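Local coordinates for protein fimbrium subunit Fim1C (Bacteroides vulgatus, PDB 4QB7) that probably forms part of the tip of surface fimbriae, the filamentous appendages that mediate cell adhesion and biofilm formation, at residues T201-A206 with Y269-N274; D241-N246 with V294-D299; T318-T323 with D342-W347. All blocks are in the same frame, centred on the assembly; numbering follows the deposited sequence.

Contacts 1 and 3 are neighbours near the middle of the elongated chain, with centres about 14 Å apart; contact 2 lies far off, its centre about 42 Å from that of contact 1 and about 39 Å from that of contact 3. Contacts 1 and 3 touch, Tyr269 packing on Trp347, and both reach the ten-strand mixed sheet. Chemistry follows place. Contact 1 is partly buried and mostly apolar, with water between its backbones; contact 3 combines a threonine-aspartate hydrogen bond and a backbone bond with a more exposed edge at Met344 and Glu345. Contact 2, toward one end of the molecule, rests on aromatic faces covered by valine and lysine. A sulfate lies at both contacts 1 and 2.

Contact 1: residues T201-A206 with Y269-N274; sequences TLYNKA and YFIPVN. With SO4 (sulfate ion), chain Q.
The backbones of 201-206 and 269-274 come nearest at Leu202 CA to Val273 CA and at Tyr203 CA to Ile271 CA, 6.2 Å in both pairs, and no direct hydrogen bond joins them. Two waters do that work. One accepts from Tyr203 N and donates to Pro272 O, with a weak further bond to Thr201 O; the other donates to Tyr203 O (2.6 Å) and to Ile271 O.

Ile271 is the main apolar piece. With CG1 anti to its carbonyl carbon (chi1 -63°), it sends CD1 to the corner in the chain at Asn204 and Lys205, 3.7 Å from Asn204 O. The other branch, CG2, sits against Ala206 CB at 3.9 Å and meets Tyr203 at CB and at the CD2 edge of its ring, the Tyr203 and Ile271 side chains crossing at about a right angle. Leu202 forks: CD1 packs on Val273 CG2 at 3.7 Å, while CD2 comes obliquely to the Phe270 ring, 4.0 Å from CD1 of that phenylalanine. Beyond them, Thr201 CG2 grazes Val273 CG1. At its far end Tyr203 OH donates to sulfate O4 at 2.6 Å, O4 lying in the plane of the ring at its edge; the ion is probably from the crystallisation liquor. A serine at Tyr203 would probably leave Ile271 CG2 without the ring edge beside it and the sulfate without its phenolic donor.

Phe126 and Trp215 also touch Ile271, so the strands of the five-strand sheet containing 203-209 close round it. The chemistry is thus that of two sheets meeting: side chains interlock by branch and shape, and the backbones, with no direct hydrogen bond between them, are bridged by two waters.

Contact 2: residues D241-N246 with V294-D299; sequences DQWGYN and VTKVTD. With SO4 (sulfate ion), chain C.
Trp243 lays one face of its indole over Lys296, whose CB stands above the centre of the six-membered ring, 3.7 Å from the centroid and 14° off the normal, a CH-pi contact. The lysine chain is fully extended (CG anti to the backbone N, chi1 177°), which carries its methylenes across the indole as far as CD, 3.4 Å from Trp243 NE1. The amide NE2 of Gln242 lies over the opposite face, toward the rim. Val294 O meets the indole edge in plane, 3.6 Å from Trp243 CZ3, and Trp243 CA points its hydrogen almost straight at Asp299 O.

Val294 divides its methyls between two rings: CG1 touches Trp243 CE3 at 3.8 Å, and CG2 lies over the face of Tyr245, 3.9 Å from the centroid and 25° off the normal. Both aromatics belong to a type I' turn, Gln242 to Tyr245, closed by reciprocal backbone bonds; Asn246 N donates to O3 of a sulfate at 2.8 Å, an ion probably from the crystallisation liquor.

The turn belongs to the loop between strands 229-230 and 250-251, and packs on strand 286-296 and the corner that follows it. Phe189 of strand 186-196 stacks on Tyr245, Asp292 binds the tyrosine hydroxyl and Asn302 of strand 301-313 binds Trp243 O; strands 186-196, 286-296 and 301-313 are neighbours in one antiparallel sheet.

Contact 3: residues T318-T323 with D342-W347; sequences TFKKGT and DNMEGW
Thr318 and Asp342 meet through a short hydrogen bond, Thr318 OG1 donating to Asp342 OD2 at 2.6 Å. The hydroxyl comes from above the carboxylate plane, 39° out of it. Both side chains reach across by the same choice of torsion: OG1 of the threonine and CG of the aspartate each stand opposite their own backbone N (chi1 -157° and -170°). Thr318 OG1 is also hydrogen-bonded to Tyr327 OH. The other oxygen, Asp342 OD1, is hydrogen-bonded to His325 ND1, so the carboxylate is gripped at both ends.

Met344, a selenomethionine, stretches out beyond CG and brings SE to 4.0 Å from Lys320 CD, the two chains crossing at about a right angle; the lysine bends at chi3, and its NZ lies close to the same selenium. Nearer the backbone, Thr323 lays CG2 against Met344 CB at 3.7 Å.

At the other end Trp347 N donates to Gly322 O (2.9 Å), and Trp347 CB packs on that same carbonyl. Gly322 lies in a type II turn from Lys320 to Thr323, at a positive phi. Thr323 then pairs with Gly346 as an antiparallel, non-hydrogen-bonded bridge with diverging side chains.

This bridge is where strand 323-331 starts beside the end of strand 338-346, with strand 159-178 also pairing with 323-331; there His166 stacks on the Trp347 ring, and Gly322 and Thr323 bond to Leu168 and Gln170 through their backbones.

Contact 1: residues T201-A206 with Y269-N274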
loop_
_atom_site.group_PDB
_atom_site.type_symbol
_atom_site.label_atom_id
_atom_site.label_comp_id
_atom_site.label_asym_id
_atom_site.label_seq_id
_atom_site.Cartn_x
_atom_site.Cartn_y
_atom_site.Cartn_z
ATOM N N THR A 201 7.294 -13.737 8.328
ATOM C CA THR A 201 5.985 -13.595 7.681
ATOM C C THR A 201 5.867 -12.370 6.769
ATOM O O THR A 201 5.440 -12.519 5.633
ATOM C CB THR A 201 4.885 -13.543 8.776
ATOM O OG1 THR A 201 4.998 -14.694 9.615
ATOM C CG2 THR A 201 3.478 -13.463 8.211
ATOM N N LEU A 202 6.171 -11.176 7.285
ATOM C CA LEU A 202 6.012 -9.891 6.612
ATOM C C LEU A 202 7.328 -9.375 6.042
ATOM O O LEU A 202 8.242 -9.052 6.801
ATOM C CB LEU A 202 5.410 -8.857 7.594
ATOM C CG LEU A 202 4.899 -7.544 7.004
ATOM C CD1 LEU A 202 3.740 -7.780 6.046
ATOM C CD2 LEU A 202 4.480 -6.588 8.085
ATOM N N TYR A 203 7.395 -9.244 4.704
ATOM C CA TYR A 203 8.585 -8.732 4.037
ATOM C C TYR A 203 8.720 -7.242 4.234
ATOM O O TYR A 203 7.712 -6.517 4.174
ATOM C CB TYR A 203 8.537 -8.992 2.507
ATOM C CG TYR A 203 8.557 -10.433 2.053
ATOM C CD1 TYR A 203 9.359 -11.373 2.689
ATOM C CD2 TYR A 203 7.847 -10.839 0.924
ATOM C CE1 TYR A 203 9.393 -12.698 2.267
ATOM C CE2 TYR A 203 7.865 -12.170 0.497
ATOM C CZ TYR A 203 8.641 -13.093 1.176
ATOM O OH TYR A 203 8.680 -14.410 0.792
ATOM N N ASN A 204 9.968 -6.764 4.376
ATOM C CA ASN A 204 10.203 -5.326 4.391
ATOM C C ASN A 204 10.827 -4.954 3.050
ATOM O O ASN A 204 10.778 -3.802 2.648
ATOM C CB ASN A 204 11.047 -4.878 5.577
ATOM C CG ASN A 204 12.473 -5.285 5.491
ATOM O OD1 ASN A 204 12.797 -6.426 5.190
ATOM N ND2 ASN A 204 13.350 -4.328 5.667
ATOM N N LYS A 205 11.386 -5.956 2.347
ATOM C CA LYS A 205 12.009 -5.817 1.036
ATOM C C LYS A 205 11.622 -7.043 0.210
ATOM O O LYS A 205 11.673 -8.149 0.739
ATOM C CB LYS A 205 13.535 -5.659 1.184
ATOM C CG LYS A 205 14.172 -4.923 0.013
ATOM C CD LYS A 205 15.702 -4.922 0.073
ATOM C CE LYS A 205 16.325 -3.984 -0.937
ATOM N NZ LYS A 205 17.794 -3.890 -0.749
ATOM N N ALA A 206 11.168 -6.859 -1.053
ATOM C CA ALA A 206 10.725 -7.984 -1.896
ATOM C C ALA A 206 10.753 -7.648 -3.408
ATOM O O ALA A 206 10.870 -6.471 -3.788
ATOM C CB ALA A 206 9.322 -8.427 -1.485
ATOM N N TYR A 269 0.735 1.077 3.940
ATOM C CA TYR A 269 0.879 0.309 2.688
ATOM C C TYR A 269 2.036 -0.628 2.811
ATOM O O TYR A 269 3.190 -0.195 2.801
ATOM C CB TYR A 269 1.072 1.235 1.457
ATOM C CG TYR A 269 0.142 2.422 1.422
ATOM C CD1 TYR A 269 -1.204 2.267 1.113
ATOM C CD2 TYR A 269 0.602 3.701 1.716
ATOM C CE1 TYR A 269 -2.074 3.358 1.090
ATOM C CE2 TYR A 269 -0.256 4.808 1.670
ATOM C CZ TYR A 269 -1.596 4.626 1.370
ATOM O OH TYR A 269 -2.461 5.685 1.377
ATOM N N PHE A 270 1.738 -1.921 2.908
ATOM C CA PHE A 270 2.760 -2.957 3.097
ATOM C C PHE A 270 2.879 -3.897 1.915
ATOM O O PHE A 270 1.898 -4.064 1.195
ATOM C CB PHE A 270 2.383 -3.809 4.332
ATOM C CG PHE A 270 2.590 -3.159 5.675
ATOM C CD1 PHE A 270 3.849 -3.124 6.261
ATOM C CD2 PHE A 270 1.527 -2.592 6.362
ATOM C CE1 PHE A 270 4.041 -2.511 7.503
ATOM C CE2 PHE A 270 1.715 -2.015 7.623
ATOM C CZ PHE A 270 2.971 -1.975 8.182
ATOM N N ILE A 271 4.064 -4.582 1.773
ATOM C CA ILE A 271 4.261 -5.689 0.838
ATOM C C ILE A 271 3.271 -6.762 1.362
ATOM O O ILE A 271 3.238 -7.020 2.583
ATOM C CB ILE A 271 5.734 -6.169 0.747
ATOM C CG1 ILE A 271 6.656 -5.058 0.216
ATOM C CG2 ILE A 271 5.841 -7.411 -0.134
ATOM C CD1 ILE A 271 8.076 -5.243 0.500
ATOM N N PRO A 272 2.357 -7.276 0.502
ATOM C CA PRO A 272 1.333 -8.208 1.004
ATOM C C PRO A 272 1.908 -9.538 1.499
ATOM O O PRO A 272 3.072 -9.871 1.215
ATOM C CB PRO A 272 0.422 -8.407 -0.216
ATOM C CG PRO A 272 1.293 -8.162 -1.373
ATOM C CD PRO A 272 2.231 -7.076 -0.959
ATOM N N VAL A 273 1.102 -10.289 2.251
ATOM C CA VAL A 273 1.509 -11.616 2.726
ATOM C C VAL A 273 0.855 -12.632 1.775
ATOM O O VAL A 273 -0.353 -12.556 1.535
ATOM C CB VAL A 273 1.158 -11.874 4.227
ATOM C CG1 VAL A 273 1.536 -13.282 4.636
ATOM C CG2 VAL A 273 1.860 -10.869 5.134
ATOM N N ASN A 274 1.649 -13.547 1.208
ATOM C CA ASN A 274 1.185 -14.594 0.287
ATOM C C ASN A 274 0.335 -14.035 -0.846
ATOM O O ASN A 274 -0.667 -14.643 -1.232
ATOM C CB ASN A 274 0.423 -15.683 1.035
ATOM C CG ASN A 274 1.289 -16.432 1.988
ATOM O OD1 ASN A 274 2.422 -16.808 1.675
ATOM N ND2 ASN A 274 0.778 -16.637 3.183
HETATM S S SO4 Q . 8.192 -16.467 -2.157
HETATM O O1 SO4 Q . 7.575 -17.479 -1.283
HETATM O O2 SO4 Q . 9.648 -16.661 -2.231
HETATM O O3 SO4 Q . 7.613 -16.580 -3.500
HETATM O O4 SO4 Q . 7.885 -15.148 -1.617
HETATM O O HOH W 1 5.055 -10.233 3.180
HETATM O O HOH W 2 5.252 -5.615 4.211
#

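Contact 2: residues D241-N246 with V294-D299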
loop_
_atom_site.group_PDB
_atom_site.type_symbol
_atom_site.label_atom_id
_atom_site.label_comp_id
_atom_site.label_asym_id
_atom_site.label_seq_id
_atom_site.Cartn_x
_atom_site.Cartn_y
_atom_site.Cartn_z
ATOM N N ASP A 241 -8.544 16.241 28.353
ATOM C CA ASP A 241 -8.730 16.891 29.642
ATOM C C ASP A 241 -10.055 16.449 30.180
ATOM O O ASP A 241 -11.056 17.167 30.086
ATOM C CB ASP A 241 -8.602 18.417 29.586
ATOM C CG ASP A 241 -8.528 19.046 30.964
ATOM O OD1 ASP A 241 -8.169 18.316 31.948
ATOM O OD2 ASP A 241 -8.799 20.264 31.068
ATOM N N GLN A 242 -10.054 15.228 30.714
ATOM C CA GLN A 242 -11.219 14.527 31.197
ATOM C C GLN A 242 -11.005 14.114 32.622
ATOM O O GLN A 242 -10.302 13.140 32.856
ATOM C CB GLN A 242 -11.432 13.270 30.298
ATOM C CG GLN A 242 -12.861 12.683 30.303
ATOM C CD GLN A 242 -13.821 13.577 29.577
ATOM O OE1 GLN A 242 -13.705 13.797 28.356
ATOM N NE2 GLN A 242 -14.726 14.182 30.328
ATOM N N TRP A 243 -11.607 14.826 33.579
ATOM C CA TRP A 243 -11.543 14.518 35.018
ATOM C C TRP A 243 -10.109 14.314 35.515
ATOM O O TRP A 243 -9.851 13.367 36.239
ATOM C CB TRP A 243 -12.391 13.250 35.345
ATOM C CG TRP A 243 -13.730 13.185 34.681
ATOM C CD1 TRP A 243 -14.696 14.147 34.685
ATOM C CD2 TRP A 243 -14.274 12.072 33.959
ATOM N NE1 TRP A 243 -15.797 13.718 33.977
ATOM C CE2 TRP A 243 -15.578 12.438 33.543
ATOM C CE3 TRP A 243 -13.794 10.791 33.627
ATOM C CZ2 TRP A 243 -16.399 11.577 32.808
ATOM C CZ3 TRP A 243 -14.613 9.937 32.902
ATOM C CH2 TRP A 243 -15.889 10.338 32.485
ATOM N N GLY A 244 -9.192 15.185 35.117
ATOM C CA GLY A 244 -7.776 15.084 35.464
ATOM C C GLY A 244 -6.938 14.280 34.486
ATOM O O GLY A 244 -5.711 14.395 34.481
ATOM N N TYR A 245 -7.581 13.447 33.655
ATOM C CA TYR A 245 -6.884 12.624 32.660
ATOM C C TYR A 245 -6.450 13.523 31.519
ATOM O O TYR A 245 -7.307 14.146 30.906
ATOM C CB TYR A 245 -7.771 11.452 32.175
ATOM C CG TYR A 245 -7.107 10.585 31.129
ATOM C CD1 TYR A 245 -6.289 9.515 31.494
ATOM C CD2 TYR A 245 -7.261 10.852 29.767
ATOM C CE1 TYR A 245 -5.689 8.705 30.532
ATOM C CE2 TYR A 245 -6.639 10.067 28.802
ATOM C CZ TYR A 245 -5.878 8.980 29.189
ATOM O OH TYR A 245 -5.314 8.180 28.238
ATOM N N ASN A 246 -5.139 13.628 31.253
ATOM C CA ASN A 246 -4.674 14.517 30.205
ATOM C C ASN A 246 -3.541 13.938 29.331
ATOM O O ASN A 246 -2.695 14.675 28.800
ATOM C CB ASN A 246 -4.272 15.863 30.788
ATOM C CG ASN A 246 -3.028 15.875 31.595
ATOM O OD1 ASN A 246 -2.552 14.844 32.074
ATOM N ND2 ASN A 246 -2.469 17.060 31.748
ATOM N N VAL A 294 -10.858 5.165 32.097
ATOM C CA VAL A 294 -10.921 6.290 33.036
ATOM C C VAL A 294 -12.303 6.434 33.606
ATOM O O VAL A 294 -13.240 6.658 32.853
ATOM C CB VAL A 294 -10.477 7.595 32.309
ATOM C CG1 VAL A 294 -10.533 8.807 33.236
ATOM C CG2 VAL A 294 -9.094 7.433 31.706
ATOM N N THR A 295 -12.424 6.317 34.932
ATOM C CA THR A 295 -13.675 6.476 35.678
ATOM C C THR A 295 -13.611 7.771 36.506
ATOM O O THR A 295 -12.635 8.000 37.215
ATOM C CB THR A 295 -13.975 5.244 36.550
ATOM O OG1 THR A 295 -13.942 4.059 35.755
ATOM C CG2 THR A 295 -15.314 5.338 37.256
ATOM N N LYS A 296 -14.676 8.593 36.433
ATOM C CA LYS A 296 -14.811 9.854 37.163
ATOM C C LYS A 296 -14.874 9.653 38.674
ATOM O O LYS A 296 -15.593 8.773 39.153
ATOM C CB LYS A 296 -16.078 10.594 36.699
ATOM C CG LYS A 296 -16.370 11.892 37.423
ATOM C CD LYS A 296 -17.486 12.655 36.764
ATOM C CE LYS A 296 -17.837 13.895 37.539
ATOM N NZ LYS A 296 -18.751 14.774 36.775
ATOM N N VAL A 297 -14.134 10.486 39.419
ATOM C CA VAL A 297 -14.209 10.525 40.868
ATOM C C VAL A 297 -14.775 11.914 41.190
ATOM O O VAL A 297 -15.837 12.012 41.804
ATOM C CB VAL A 297 -12.890 10.180 41.581
ATOM C CG1 VAL A 297 -13.000 10.455 43.082
ATOM C CG2 VAL A 297 -12.524 8.713 41.336
ATOM N N THR A 298 -14.122 12.980 40.690
ATOM C CA THR A 298 -14.592 14.362 40.778
ATOM C C THR A 298 -14.348 14.972 39.402
ATOM O O THR A 298 -13.872 14.275 38.506
ATOM C CB THR A 298 -13.961 15.168 41.946
ATOM O OG1 THR A 298 -12.654 15.653 41.624
ATOM C CG2 THR A 298 -13.951 14.430 43.254
ATOM N N ASP A 299 -14.653 16.264 39.224
ATOM C CA ASP A 299 -14.430 16.962 37.950
ATOM C C ASP A 299 -12.941 17.104 37.637
ATOM O O ASP A 299 -12.586 17.333 36.480
ATOM C CB ASP A 299 -15.076 18.354 37.985
ATOM C CG ASP A 299 -16.586 18.299 38.090
ATOM O OD1 ASP A 299 -17.099 17.957 39.192
ATOM O OD2 ASP A 299 -17.262 18.555 37.063
HETATM S S SO4 C . -2.888 11.084 33.461
HETATM O O1 SO4 C . -3.768 10.134 34.186
HETATM O O2 SO4 C . -2.557 10.510 32.177
HETATM O O3 SO4 C . -3.685 12.288 33.232
HETATM O O4 SO4 C . -1.659 11.377 34.256
HETATM O O HOH W 3 -13.294 17.235 33.188
#

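Contact 3: residues T318-T323 with D342-W347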
loop_
_atom_site.group_PDB
_atom_site.type_symbol
_atom_site.label_atom_id
_atom_site.label_comp_id
_atom_site.label_asym_id
_atom_site.label_seq_id
_atom_site.Cartn_x
_atom_site.Cartn_y
_atom_site.Cartn_z
ATOM N N THR A 318 -5.332 -12.229 5.911
ATOM C CA THR A 318 -5.216 -10.780 6.066
ATOM C C THR A 318 -3.889 -10.341 5.435
ATOM O O THR A 318 -3.003 -11.174 5.212
ATOM C CB THR A 318 -5.389 -10.342 7.529
ATOM O OG1 THR A 318 -5.804 -8.977 7.544
ATOM C CG2 THR A 318 -4.145 -10.512 8.355
ATOM N N PHE A 319 -3.754 -9.024 5.185
ATOM C CA PHE A 319 -2.643 -8.384 4.488
ATOM C C PHE A 319 -2.627 -8.927 3.028
ATOM O O PHE A 319 -1.578 -9.289 2.486
ATOM C CB PHE A 319 -1.308 -8.555 5.238
ATOM C CG PHE A 319 -0.947 -7.480 6.239
ATOM C CD1 PHE A 319 -1.827 -7.125 7.259
ATOM C CD2 PHE A 319 0.328 -6.916 6.248
ATOM C CE1 PHE A 319 -1.440 -6.211 8.265
ATOM C CE2 PHE A 319 0.709 -6.000 7.251
ATOM C CZ PHE A 319 -0.182 -5.644 8.240
ATOM N N LYS A 320 -3.830 -8.985 2.407
ATOM C CA LYS A 320 -4.047 -9.460 1.035
ATOM C C LYS A 320 -3.661 -8.400 0.005
ATOM O O LYS A 320 -4.033 -7.225 0.150
ATOM C CB LYS A 320 -5.522 -9.832 0.809
ATOM C CG LYS A 320 -6.013 -11.082 1.499
ATOM C CD LYS A 320 -7.528 -11.241 1.321
ATOM C CE LYS A 320 -7.865 -12.678 1.022
ATOM N NZ LYS A 320 -9.295 -12.981 1.270
ATOM N N LYS A 321 -2.957 -8.818 -1.058
ATOM C CA LYS A 321 -2.595 -7.939 -2.177
ATOM C C LYS A 321 -3.843 -7.332 -2.802
ATOM O O LYS A 321 -4.824 -8.042 -3.035
ATOM C CB LYS A 321 -1.831 -8.748 -3.228
ATOM C CG LYS A 321 -1.234 -7.948 -4.347
ATOM C CD LYS A 321 -0.339 -8.847 -5.204
ATOM C CE LYS A 321 0.000 -8.243 -6.551
ATOM N NZ LYS A 321 -1.205 -8.062 -7.378
ATOM N N GLY A 322 -3.805 -6.030 -3.039
ATOM C CA GLY A 322 -4.897 -5.309 -3.673
ATOM C C GLY A 322 -6.172 -5.198 -2.863
ATOM O O GLY A 322 -7.237 -4.932 -3.435
ATOM N N THR A 323 -6.070 -5.372 -1.524
ATOM C CA THR A 323 -7.181 -5.266 -0.572
ATOM C C THR A 323 -6.920 -4.123 0.397
ATOM O O THR A 323 -5.776 -3.916 0.803
ATOM C CB THR A 323 -7.357 -6.601 0.173
ATOM O OG1 THR A 323 -7.591 -7.631 -0.770
ATOM C CG2 THR A 323 -8.519 -6.603 1.132
ATOM N N ASP A 342 -12.086 -8.262 10.447
ATOM C CA ASP A 342 -11.320 -7.789 9.301
ATOM C C ASP A 342 -12.316 -7.406 8.218
ATOM O O ASP A 342 -12.881 -8.276 7.553
ATOM C CB ASP A 342 -10.348 -8.890 8.829
ATOM C CG ASP A 342 -9.311 -8.514 7.794
ATOM O OD1 ASP A 342 -9.386 -7.393 7.249
ATOM O OD2 ASP A 342 -8.419 -9.344 7.529
ATOM N N ASN A 343 -12.592 -6.120 8.090
ATOM C CA ASN A 343 -13.498 -5.649 7.052
ATOM C C ASN A 343 -12.680 -5.354 5.813
ATOM O O ASN A 343 -11.784 -4.499 5.857
ATOM C CB ASN A 343 -14.284 -4.432 7.528
ATOM C CG ASN A 343 -15.143 -4.723 8.730
ATOM O OD1 ASN A 343 -15.208 -3.940 9.659
ATOM N ND2 ASN A 343 -15.834 -5.847 8.741
HETATM N N MSE A 344 -12.929 -6.095 4.727
HETATM C CA MSE A 344 -12.121 -5.930 3.508
HETATM C C MSE A 344 -12.890 -5.287 2.353
HETATM O O MSE A 344 -14.090 -5.464 2.215
HETATM C CB MSE A 344 -11.561 -7.285 3.055
HETATM C CG MSE A 344 -10.861 -8.062 4.160
HETATM SE SE MSE A 344 -10.605 -9.826 3.520
HETATM C CE MSE A 344 -10.297 -10.699 5.012
ATOM N N GLU A 345 -12.178 -4.555 1.529
ATOM C CA GLU A 345 -12.632 -3.871 0.313
ATOM C C GLU A 345 -11.625 -4.089 -0.772
ATOM O O GLU A 345 -10.429 -4.203 -0.491
ATOM C CB GLU A 345 -12.722 -2.363 0.547
ATOM C CG GLU A 345 -14.108 -1.768 0.648
ATOM C CD GLU A 345 -14.040 -0.270 0.892
ATOM O OE1 GLU A 345 -13.898 0.131 2.071
ATOM O OE2 GLU A 345 -14.041 0.497 -0.101
ATOM N N GLY A 346 -12.082 -4.067 -2.007
ATOM C CA GLY A 346 -11.193 -4.109 -3.151
ATOM C C GLY A 346 -10.501 -2.766 -3.198
ATOM O O GLY A 346 -11.136 -1.725 -2.978
ATOM N N TRP A 347 -9.186 -2.781 -3.377
ATOM C CA TRP A 347 -8.459 -1.528 -3.416
ATOM C C TRP A 347 -8.481 -0.999 -4.842
ATOM O O TRP A 347 -7.637 -1.386 -5.676
ATOM C CB TRP A 347 -7.045 -1.720 -2.885
ATOM C CG TRP A 347 -6.270 -0.466 -2.631
ATOM C CD1 TRP A 347 -6.649 0.823 -2.869
ATOM C CD2 TRP A 347 -4.942 -0.408 -2.126
ATOM N NE1 TRP A 347 -5.629 1.685 -2.540
ATOM C CE2 TRP A 347 -4.567 0.954 -2.081
ATOM C CE3 TRP A 347 -4.010 -1.385 -1.744
ATOM C CZ2 TRP A 347 -3.320 1.365 -1.615
ATOM C CZ3 TRP A 347 -2.762 -0.977 -1.315
ATOM C CH2 TRP A 347 -2.426 0.385 -1.256
#